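Local coordinates for 3'-5'-exonuclease (PDB 3E2V), which cuts double-stranded DNA endonucleolytically and degrades it from the 3' to the 5' end as a TatD-family nuclease that probably uses magnesium, at residues Y351-K354 with G355-E358; Y40-L43 with L44-A47. All coordinates share one frame; numbering follows the deposited sequence.

Interaction 1. Residues Y351-K354 with G355-E358; sequences YMVK and GRNE. With GOL (glycerol), chain D.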
ATOM      1  N   TYR A 351     -11.305 -19.351 -11.600  1.00 18.11           N
ATOM      2  CA  TYR A 351     -12.527 -18.650 -11.214  1.00 17.62           C
ATOM      3  C   TYR A 351     -12.267 -17.606 -10.143  1.00 17.48           C
ATOM      4  O   TYR A 351     -11.423 -17.825  -9.275  1.00 16.90           O
ATOM      5  CB  TYR A 351     -13.543 -19.634 -10.625  1.00 19.26           C
ATOM      6  CG  TYR A 351     -14.226 -20.532 -11.628  1.00 20.92           C
ATOM      7  CD1 TYR A 351     -15.511 -20.238 -12.075  1.00 22.53           C
ATOM      8  CD2 TYR A 351     -13.605 -21.687 -12.094  1.00 22.02           C
ATOM      9  CE1 TYR A 351     -16.158 -21.071 -12.983  1.00 23.96           C
ATOM     10  CE2 TYR A 351     -14.245 -22.520 -13.016  1.00 23.00           C
ATOM     11  CZ  TYR A 351     -15.514 -22.198 -13.439  1.00 23.24           C
ATOM     12  OH  TYR A 351     -16.166 -23.009 -14.349  1.00 26.43           O
ATOM     13  N   MET A 352     -13.008 -16.502 -10.217  1.00 16.76           N
ATOM     14  CA  MET A 352     -12.973 -15.409  -9.237  1.00 16.20           C
ATOM     15  C   MET A 352     -14.192 -15.492  -8.328  1.00 16.52           C
ATOM     16  O   MET A 352     -15.134 -16.251  -8.602  1.00 16.96           O
ATOM     17  CB  MET A 352     -12.957 -14.033  -9.929  1.00 16.91           C
ATOM     18  CG  MET A 352     -11.833 -13.883 -10.965  1.00 16.17           C
ATOM     19  SD  MET A 352     -11.782 -12.319 -11.939  1.00 12.99           S
ATOM     20  CE  MET A 352     -11.173 -11.178 -10.691  1.00 19.86           C
ATOM     21  N   VAL A 353     -14.146 -14.723  -7.241  1.00 15.85           N
ATOM     22  CA  VAL A 353     -15.249 -14.667  -6.289  1.00 16.05           C
ATOM     23  C   VAL A 353     -15.925 -13.306  -6.399  1.00 17.29           C
ATOM     24  O   VAL A 353     -15.263 -12.268  -6.302  1.00 16.79           O
ATOM     25  CB  VAL A 353     -14.745 -14.907  -4.848  1.00 15.52           C
ATOM     26  CG1 VAL A 353     -15.884 -14.645  -3.852  1.00 17.32           C
ATOM     27  CG2 VAL A 353     -14.160 -16.316  -4.711  1.00 16.11           C
ATOM     28  N   LYS A 354     -17.242 -13.305  -6.622  1.00 17.24           N
ATOM     29  CA  LYS A 354     -18.001 -12.058  -6.758  1.00 18.86           C
ATOM     30  C   LYS A 354     -17.782 -11.186  -5.528  1.00 18.10           C
ATOM     31  O   LYS A 354     -17.890 -11.667  -4.396  1.00 18.05           O
ATOM     32  CB  LYS A 354     -19.500 -12.340  -6.957  1.00 18.26           C
ATOM     33  CG  LYS A 354     -19.802 -13.124  -8.230  1.00 21.98           C
ATOM     34  CD  LYS A 354     -21.294 -13.341  -8.427  1.00 21.71           C
ATOM     35  CE  LYS A 354     -21.584 -14.098  -9.727  1.00 27.00           C
ATOM     36  NZ  LYS A 354     -21.161 -13.351 -10.958  1.00 31.50           N
ATOM     37  N   GLY A 355     -17.443  -9.918  -5.754  1.00 17.82           N
ATOM     38  CA  GLY A 355     -17.219  -8.974  -4.668  1.00 17.57           C
ATOM     39  C   GLY A 355     -15.803  -8.927  -4.122  1.00 17.20           C
ATOM     40  O   GLY A 355     -15.492  -8.038  -3.335  1.00 19.43           O
ATOM     41  N   ARG A 356     -14.954  -9.861  -4.537  1.00 16.00           N
ATOM     42  CA  ARG A 356     -13.573  -9.923  -4.050  1.00 15.08           C
ATOM     43  C   ARG A 356     -12.652  -9.477  -5.180  1.00 14.42           C
ATOM     44  O   ARG A 356     -12.467 -10.191  -6.179  1.00 14.63           O
ATOM     45  CB  ARG A 356     -13.200 -11.342  -3.587  1.00 15.41           C
ATOM     46  CG  ARG A 356     -11.795 -11.459  -2.986  1.00 15.22           C
ATOM     47  CD  ARG A 356     -11.457 -12.903  -2.649  1.00 14.27           C
ATOM     48  NE  ARG A 356     -11.129 -13.671  -3.856  1.00 14.99           N
ATOM     49  CZ  ARG A 356     -10.584 -14.889  -3.880  1.00 15.09           C
ATOM     50  NH1 ARG A 356     -10.284 -15.542  -2.754  1.00 15.45           N
ATOM     51  NH2 ARG A 356     -10.330 -15.468  -5.059  1.00 15.87           N
ATOM     52  N   ASN A 357     -12.067  -8.289  -5.027  1.00 14.14           N
ATOM     53  CA  ASN A 357     -11.177  -7.790  -6.074  1.00 14.13           C
ATOM     54  C   ASN A 357      -9.866  -8.579  -6.111  1.00 14.08           C
ATOM     55  O   ASN A 357      -9.501  -9.236  -5.131  1.00 13.39           O
ATOM     56  CB  ASN A 357     -10.943  -6.287  -5.896  1.00 13.22           C
ATOM     57  CG  ASN A 357     -10.418  -5.629  -7.150  1.00 13.82           C
ATOM     58  OD1 ASN A 357     -10.533  -6.171  -8.258  1.00 14.29           O
ATOM     59  ND2 ASN A 357      -9.815  -4.458  -6.978  1.00 14.39           N
ATOM     60  N   GLU A 358      -9.174  -8.544  -7.254  1.00 13.81           N
ATOM     61  CA  GLU A 358      -7.935  -9.287  -7.425  1.00 13.41           C
ATOM     62  C   GLU A 358      -6.884  -8.484  -8.177  1.00 12.93           C
ATOM     63  O   GLU A 358      -7.238  -7.575  -8.941  1.00 13.52           O
ATOM     64  CB  GLU A 358      -8.178 -10.587  -8.196  1.00 14.02           C
ATOM     65  CG  GLU A 358      -9.160 -11.540  -7.534  1.00 14.87           C
ATOM     66  CD  GLU A 358      -9.089 -12.949  -8.112  1.00 15.29           C
ATOM     67  OE1 GLU A 358      -8.305 -13.176  -9.054  1.00 15.67           O
ATOM     68  OE2 GLU A 358      -9.847 -13.830  -7.638  1.00 14.50           O
TER
HETATM   69  C1  GOL D 426     -15.154  -8.984  -8.213  1.00 27.62           C
HETATM   70  O1  GOL D 426     -16.550  -9.066  -8.450  1.00 26.92           O
HETATM   71  C2  GOL D 426     -14.369 -10.000  -9.034  1.00 26.86           C
HETATM   72  O2  GOL D 426     -14.796 -11.301  -8.726  1.00 28.63           O
HETATM   73  C3  GOL D 426     -14.583  -9.775 -10.532  1.00 26.97           C
HETATM   74  O3  GOL D 426     -13.648  -8.835 -11.029  1.00 24.21           O
HETATM   75  O   HOH W   1     -12.104 -12.921  -6.440  1.00 14.07           O
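Val353 and Arg356 close a type II beta turn that ends strand 351-353, with Lys354 and Gly355 at its corners and a backbone hydrogen bond from Arg356 N to Val353 O (3.0 Å). Gly355 takes the third position with a positive phi of 88°, where a CB would be jammed against Lys354 O. The Arg356 chain runs back alongside the turn: CB lies 3.5 Å from Val353 O, and NE, 3.9 Å from Val353 CB, donates to water 1. A bend at chi3 (76°) brings one face of the guanidinium against Val353, whose CG2 sits over the centre of that face. At its end NH2 makes a salt bridge to Glu358 OE2 (3.1 Å), tilted from both planes, and another to Asp39, while NH1 bonds Met25 O.

Water 1, in the guanidinium plane, also accepts from Val353 N and has Glu358 OE2 (2.7 Å) and Arg356 O in reach as acceptors. Glu358 pairs with Arg46 of helix 40-49 as well. A glutamine in place of Glu358 would probably take away one of the two carboxylates that balance Arg356 and Arg46, leaving Arg46 NE without its charged mate. Met352 CE rests against the Glu358 chain, 3.8 Å from CD. Glycerol, probably from the crystallisation liquor, spans the turn: Gly355 N donates to its O1, and its O2 donates to Val353 O at 2.7 Å.

Interaction 2. Residues Y40-L43 with L44-A47; sequences YVKL and LERA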
ATOM      1  N   TYR A  40      -4.916 -18.499  -3.134  1.00 17.30           N
ATOM      2  CA  TYR A  40      -4.030 -17.405  -3.550  1.00 17.38           C
ATOM      3  C   TYR A  40      -3.026 -17.794  -4.629  1.00 18.56           C
ATOM      4  O   TYR A  40      -2.604 -16.950  -5.400  1.00 17.89           O
ATOM      5  CB  TYR A  40      -3.380 -16.692  -2.356  1.00 18.25           C
ATOM      6  CG  TYR A  40      -2.691 -17.610  -1.372  1.00 17.46           C
ATOM      7  CD1 TYR A  40      -1.403 -18.090  -1.619  1.00 18.86           C
ATOM      8  CD2 TYR A  40      -3.317 -17.989  -0.195  1.00 16.76           C
ATOM      9  CE1 TYR A  40      -0.763 -18.933  -0.715  1.00 19.10           C
ATOM     10  CE2 TYR A  40      -2.680 -18.820   0.722  1.00 18.18           C
ATOM     11  CZ  TYR A  40      -1.413 -19.293   0.454  1.00 18.55           C
ATOM     12  OH  TYR A  40      -0.794 -20.123   1.363  1.00 19.71           O
ATOM     13  N   VAL A  41      -2.661 -19.067  -4.730  1.00 17.62           N
ATOM     14  CA  VAL A  41      -1.777 -19.467  -5.829  1.00 19.03           C
ATOM     15  C   VAL A  41      -2.510 -19.333  -7.178  1.00 18.65           C
ATOM     16  O   VAL A  41      -1.973 -18.735  -8.112  1.00 18.14           O
ATOM     17  CB  VAL A  41      -1.096 -20.852  -5.597  1.00 19.74           C
ATOM     18  CG1 VAL A  41      -0.377 -21.312  -6.847  1.00 20.03           C
ATOM     19  CG2 VAL A  41      -0.109 -20.754  -4.441  1.00 20.83           C
ATOM     20  N   LYS A  42      -3.754 -19.805  -7.260  1.00 18.24           N
ATOM     21  CA  LYS A  42      -4.567 -19.599  -8.477  1.00 17.78           C
ATOM     22  C   LYS A  42      -4.835 -18.114  -8.761  1.00 16.81           C
ATOM     23  O   LYS A  42      -4.852 -17.679  -9.924  1.00 17.05           O
ATOM     24  CB  LYS A  42      -5.887 -20.379  -8.418  1.00 17.94           C
ATOM     25  CG  LYS A  42      -5.685 -21.856  -8.711  1.00 20.48           C
ATOM     26  CD  LYS A  42      -6.956 -22.632  -8.444  1.00 23.35           C
ATOM     27  CE  LYS A  42      -6.710 -24.133  -8.489  1.00 27.63           C
ATOM     28  NZ  LYS A  42      -6.946 -24.674  -9.848  1.00 30.08           N
ATOM     29  N   LEU A  43      -5.020 -17.346  -7.695  1.00 16.98           N
ATOM     30  CA  LEU A  43      -5.133 -15.912  -7.804  1.00 15.87           C
ATOM     31  C   LEU A  43      -3.907 -15.321  -8.502  1.00 15.46           C
ATOM     32  O   LEU A  43      -4.032 -14.445  -9.370  1.00 14.91           O
ATOM     33  CB  LEU A  43      -5.278 -15.298  -6.412  1.00 16.18           C
ATOM     34  CG  LEU A  43      -5.368 -13.782  -6.368  1.00 17.21           C
ATOM     35  CD1 LEU A  43      -6.570 -13.339  -5.574  1.00 21.71           C
ATOM     36  CD2 LEU A  43      -4.068 -13.181  -5.865  1.00 23.23           C
ATOM     37  N   LEU A  44      -2.725 -15.783  -8.110  1.00 15.56           N
ATOM     38  CA  LEU A  44      -1.495 -15.276  -8.708  1.00 15.85           C
ATOM     39  C   LEU A  44      -1.364 -15.725 -10.158  1.00 16.17           C
ATOM     40  O   LEU A  44      -0.875 -14.958 -10.987  1.00 16.39           O
ATOM     41  CB  LEU A  44      -0.280 -15.663  -7.855  1.00 15.71           C
ATOM     42  CG  LEU A  44      -0.247 -14.999  -6.464  1.00 16.76           C
ATOM     43  CD1 LEU A  44       0.747 -15.691  -5.527  1.00 19.83           C
ATOM     44  CD2 LEU A  44       0.035 -13.484  -6.526  1.00 17.31           C
ATOM     45  N   GLU A  45      -1.812 -16.937 -10.456  1.00 16.70           N
ATOM     46  CA  GLU A  45      -1.869 -17.425 -11.839  1.00 17.70           C
ATOM     47  C   GLU A  45      -2.789 -16.561 -12.709  1.00 16.72           C
ATOM     48  O   GLU A  45      -2.443 -16.233 -13.856  1.00 17.18           O
ATOM     49  CB  GLU A  45      -2.274 -18.910 -11.867  1.00 17.65           C
ATOM     50  CG  GLU A  45      -1.210 -19.796 -11.225  1.00 20.69           C
ATOM     51  CD  GLU A  45      -1.612 -21.258 -11.033  1.00 21.01           C
ATOM     52  OE1 GLU A  45      -2.788 -21.616 -11.250  1.00 25.50           O
ATOM     53  OE2 GLU A  45      -0.714 -22.048 -10.663  1.00 28.57           O
ATOM     54  N   ARG A  46      -3.948 -16.171 -12.177  1.00 15.47           N
ATOM     55  CA  ARG A  46      -4.864 -15.273 -12.896  1.00 15.28           C
ATOM     56  C   ARG A  46      -4.188 -13.930 -13.173  1.00 15.05           C
ATOM     57  O   ARG A  46      -4.291 -13.388 -14.283  1.00 15.27           O
ATOM     58  CB  ARG A  46      -6.165 -15.043 -12.128  1.00 15.56           C
ATOM     59  CG  ARG A  46      -7.063 -16.262 -12.091  1.00 15.60           C
ATOM     60  CD  ARG A  46      -8.404 -15.934 -11.508  1.00 15.52           C
ATOM     61  NE  ARG A  46      -8.425 -15.710 -10.052  1.00 15.47           N
ATOM     62  CZ  ARG A  46      -8.479 -16.681  -9.145  1.00 15.74           C
ATOM     63  NH1 ARG A  46      -8.412 -17.967  -9.511  1.00 16.38           N
ATOM     64  NH2 ARG A  46      -8.546 -16.366  -7.855  1.00 14.72           N
ATOM     65  N   ALA A  47      -3.502 -13.388 -12.167  1.00 14.61           N
ATOM     66  CA  ALA A  47      -2.819 -12.113 -12.345  1.00 14.68           C
ATOM     67  C   ALA A  47      -1.730 -12.193 -13.429  1.00 15.10           C
ATOM     68  O   ALA A  47      -1.608 -11.303 -14.271  1.00 15.06           O
ATOM     69  CB  ALA A  47      -2.237 -11.635 -10.999  1.00 15.06           C
TER
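Four consecutive i to i+4 hydrogen bonds, Leu44 N to Tyr40 O through Ala47 N to Leu43 O, form the first turns of helix 40-49, with N to O lengths of 2.9 to 3.0 Å. Arg46 folds back over this backbone. Its CG is anti to the carbonyl carbon (chi1 -71°), and the bend at chi3 (-73°) lays the guanidinium across the preceding turn, so that Leu43 CA and Lys42 O both lie over one face, offset toward its rim. NH2 comes within 3.4 Å of Leu43 CA, and NH1 lies 3.7 Å from Lys42 CB.

The neighbouring Glu45 also leans back along the helix. Its CG passes 3.4 Å from Val41 O, and the carboxylate then divides its contacts: OE2 meets Val41 CG1, while OE1 meets Lys42 CG at 3.9 Å. The ammonium of Lys42 stands 5.3 Å from Glu45 OE1, measured from NZ, too far for a salt bridge, and reaches Ala347 O instead in a weak hydrogen bond. Leu44, buried, holds its CG tight against Tyr40 O (3.2 Å), and the CD2 methyls of Leu43 and Leu44 meet at van der Waals distance.

Tyr40 and Val41 join the helix to helix 62-75, while Leu43 and Leu44 face neighbouring loops, at Phe26 and Ser79 respectively. Arg46 turns its charge to acids outside these two turns, Glu358 and Asp39. Arg356, whose NH2 lies close to Arg46 NH2, shares both of these acids, and the two carboxylates are likely to offset the charges of Arg46 and the nearby Arg356 together.

Helix 40-49 comes early in the chain and the turn after strand 351-353 near its end, yet the centres of interactions 2 and 1 are only 11 Å apart, on the same side of the chain's centre. They touch through the salt bridge from Arg46 NE to Glu358 OE1 (2.7 Å), through Leu43 CD1 against Glu358 CD, and where Arg46 NH1 comes 3.0 Å from Tyr351 O. Asp39, just before the helix, pairs with both arginines. Strand 351-353 belongs to a two-stranded parallel sheet with 334-336, separate from the eight barrel strands, so the network ties this late excursion to an early helix of the TIM-barrel fold.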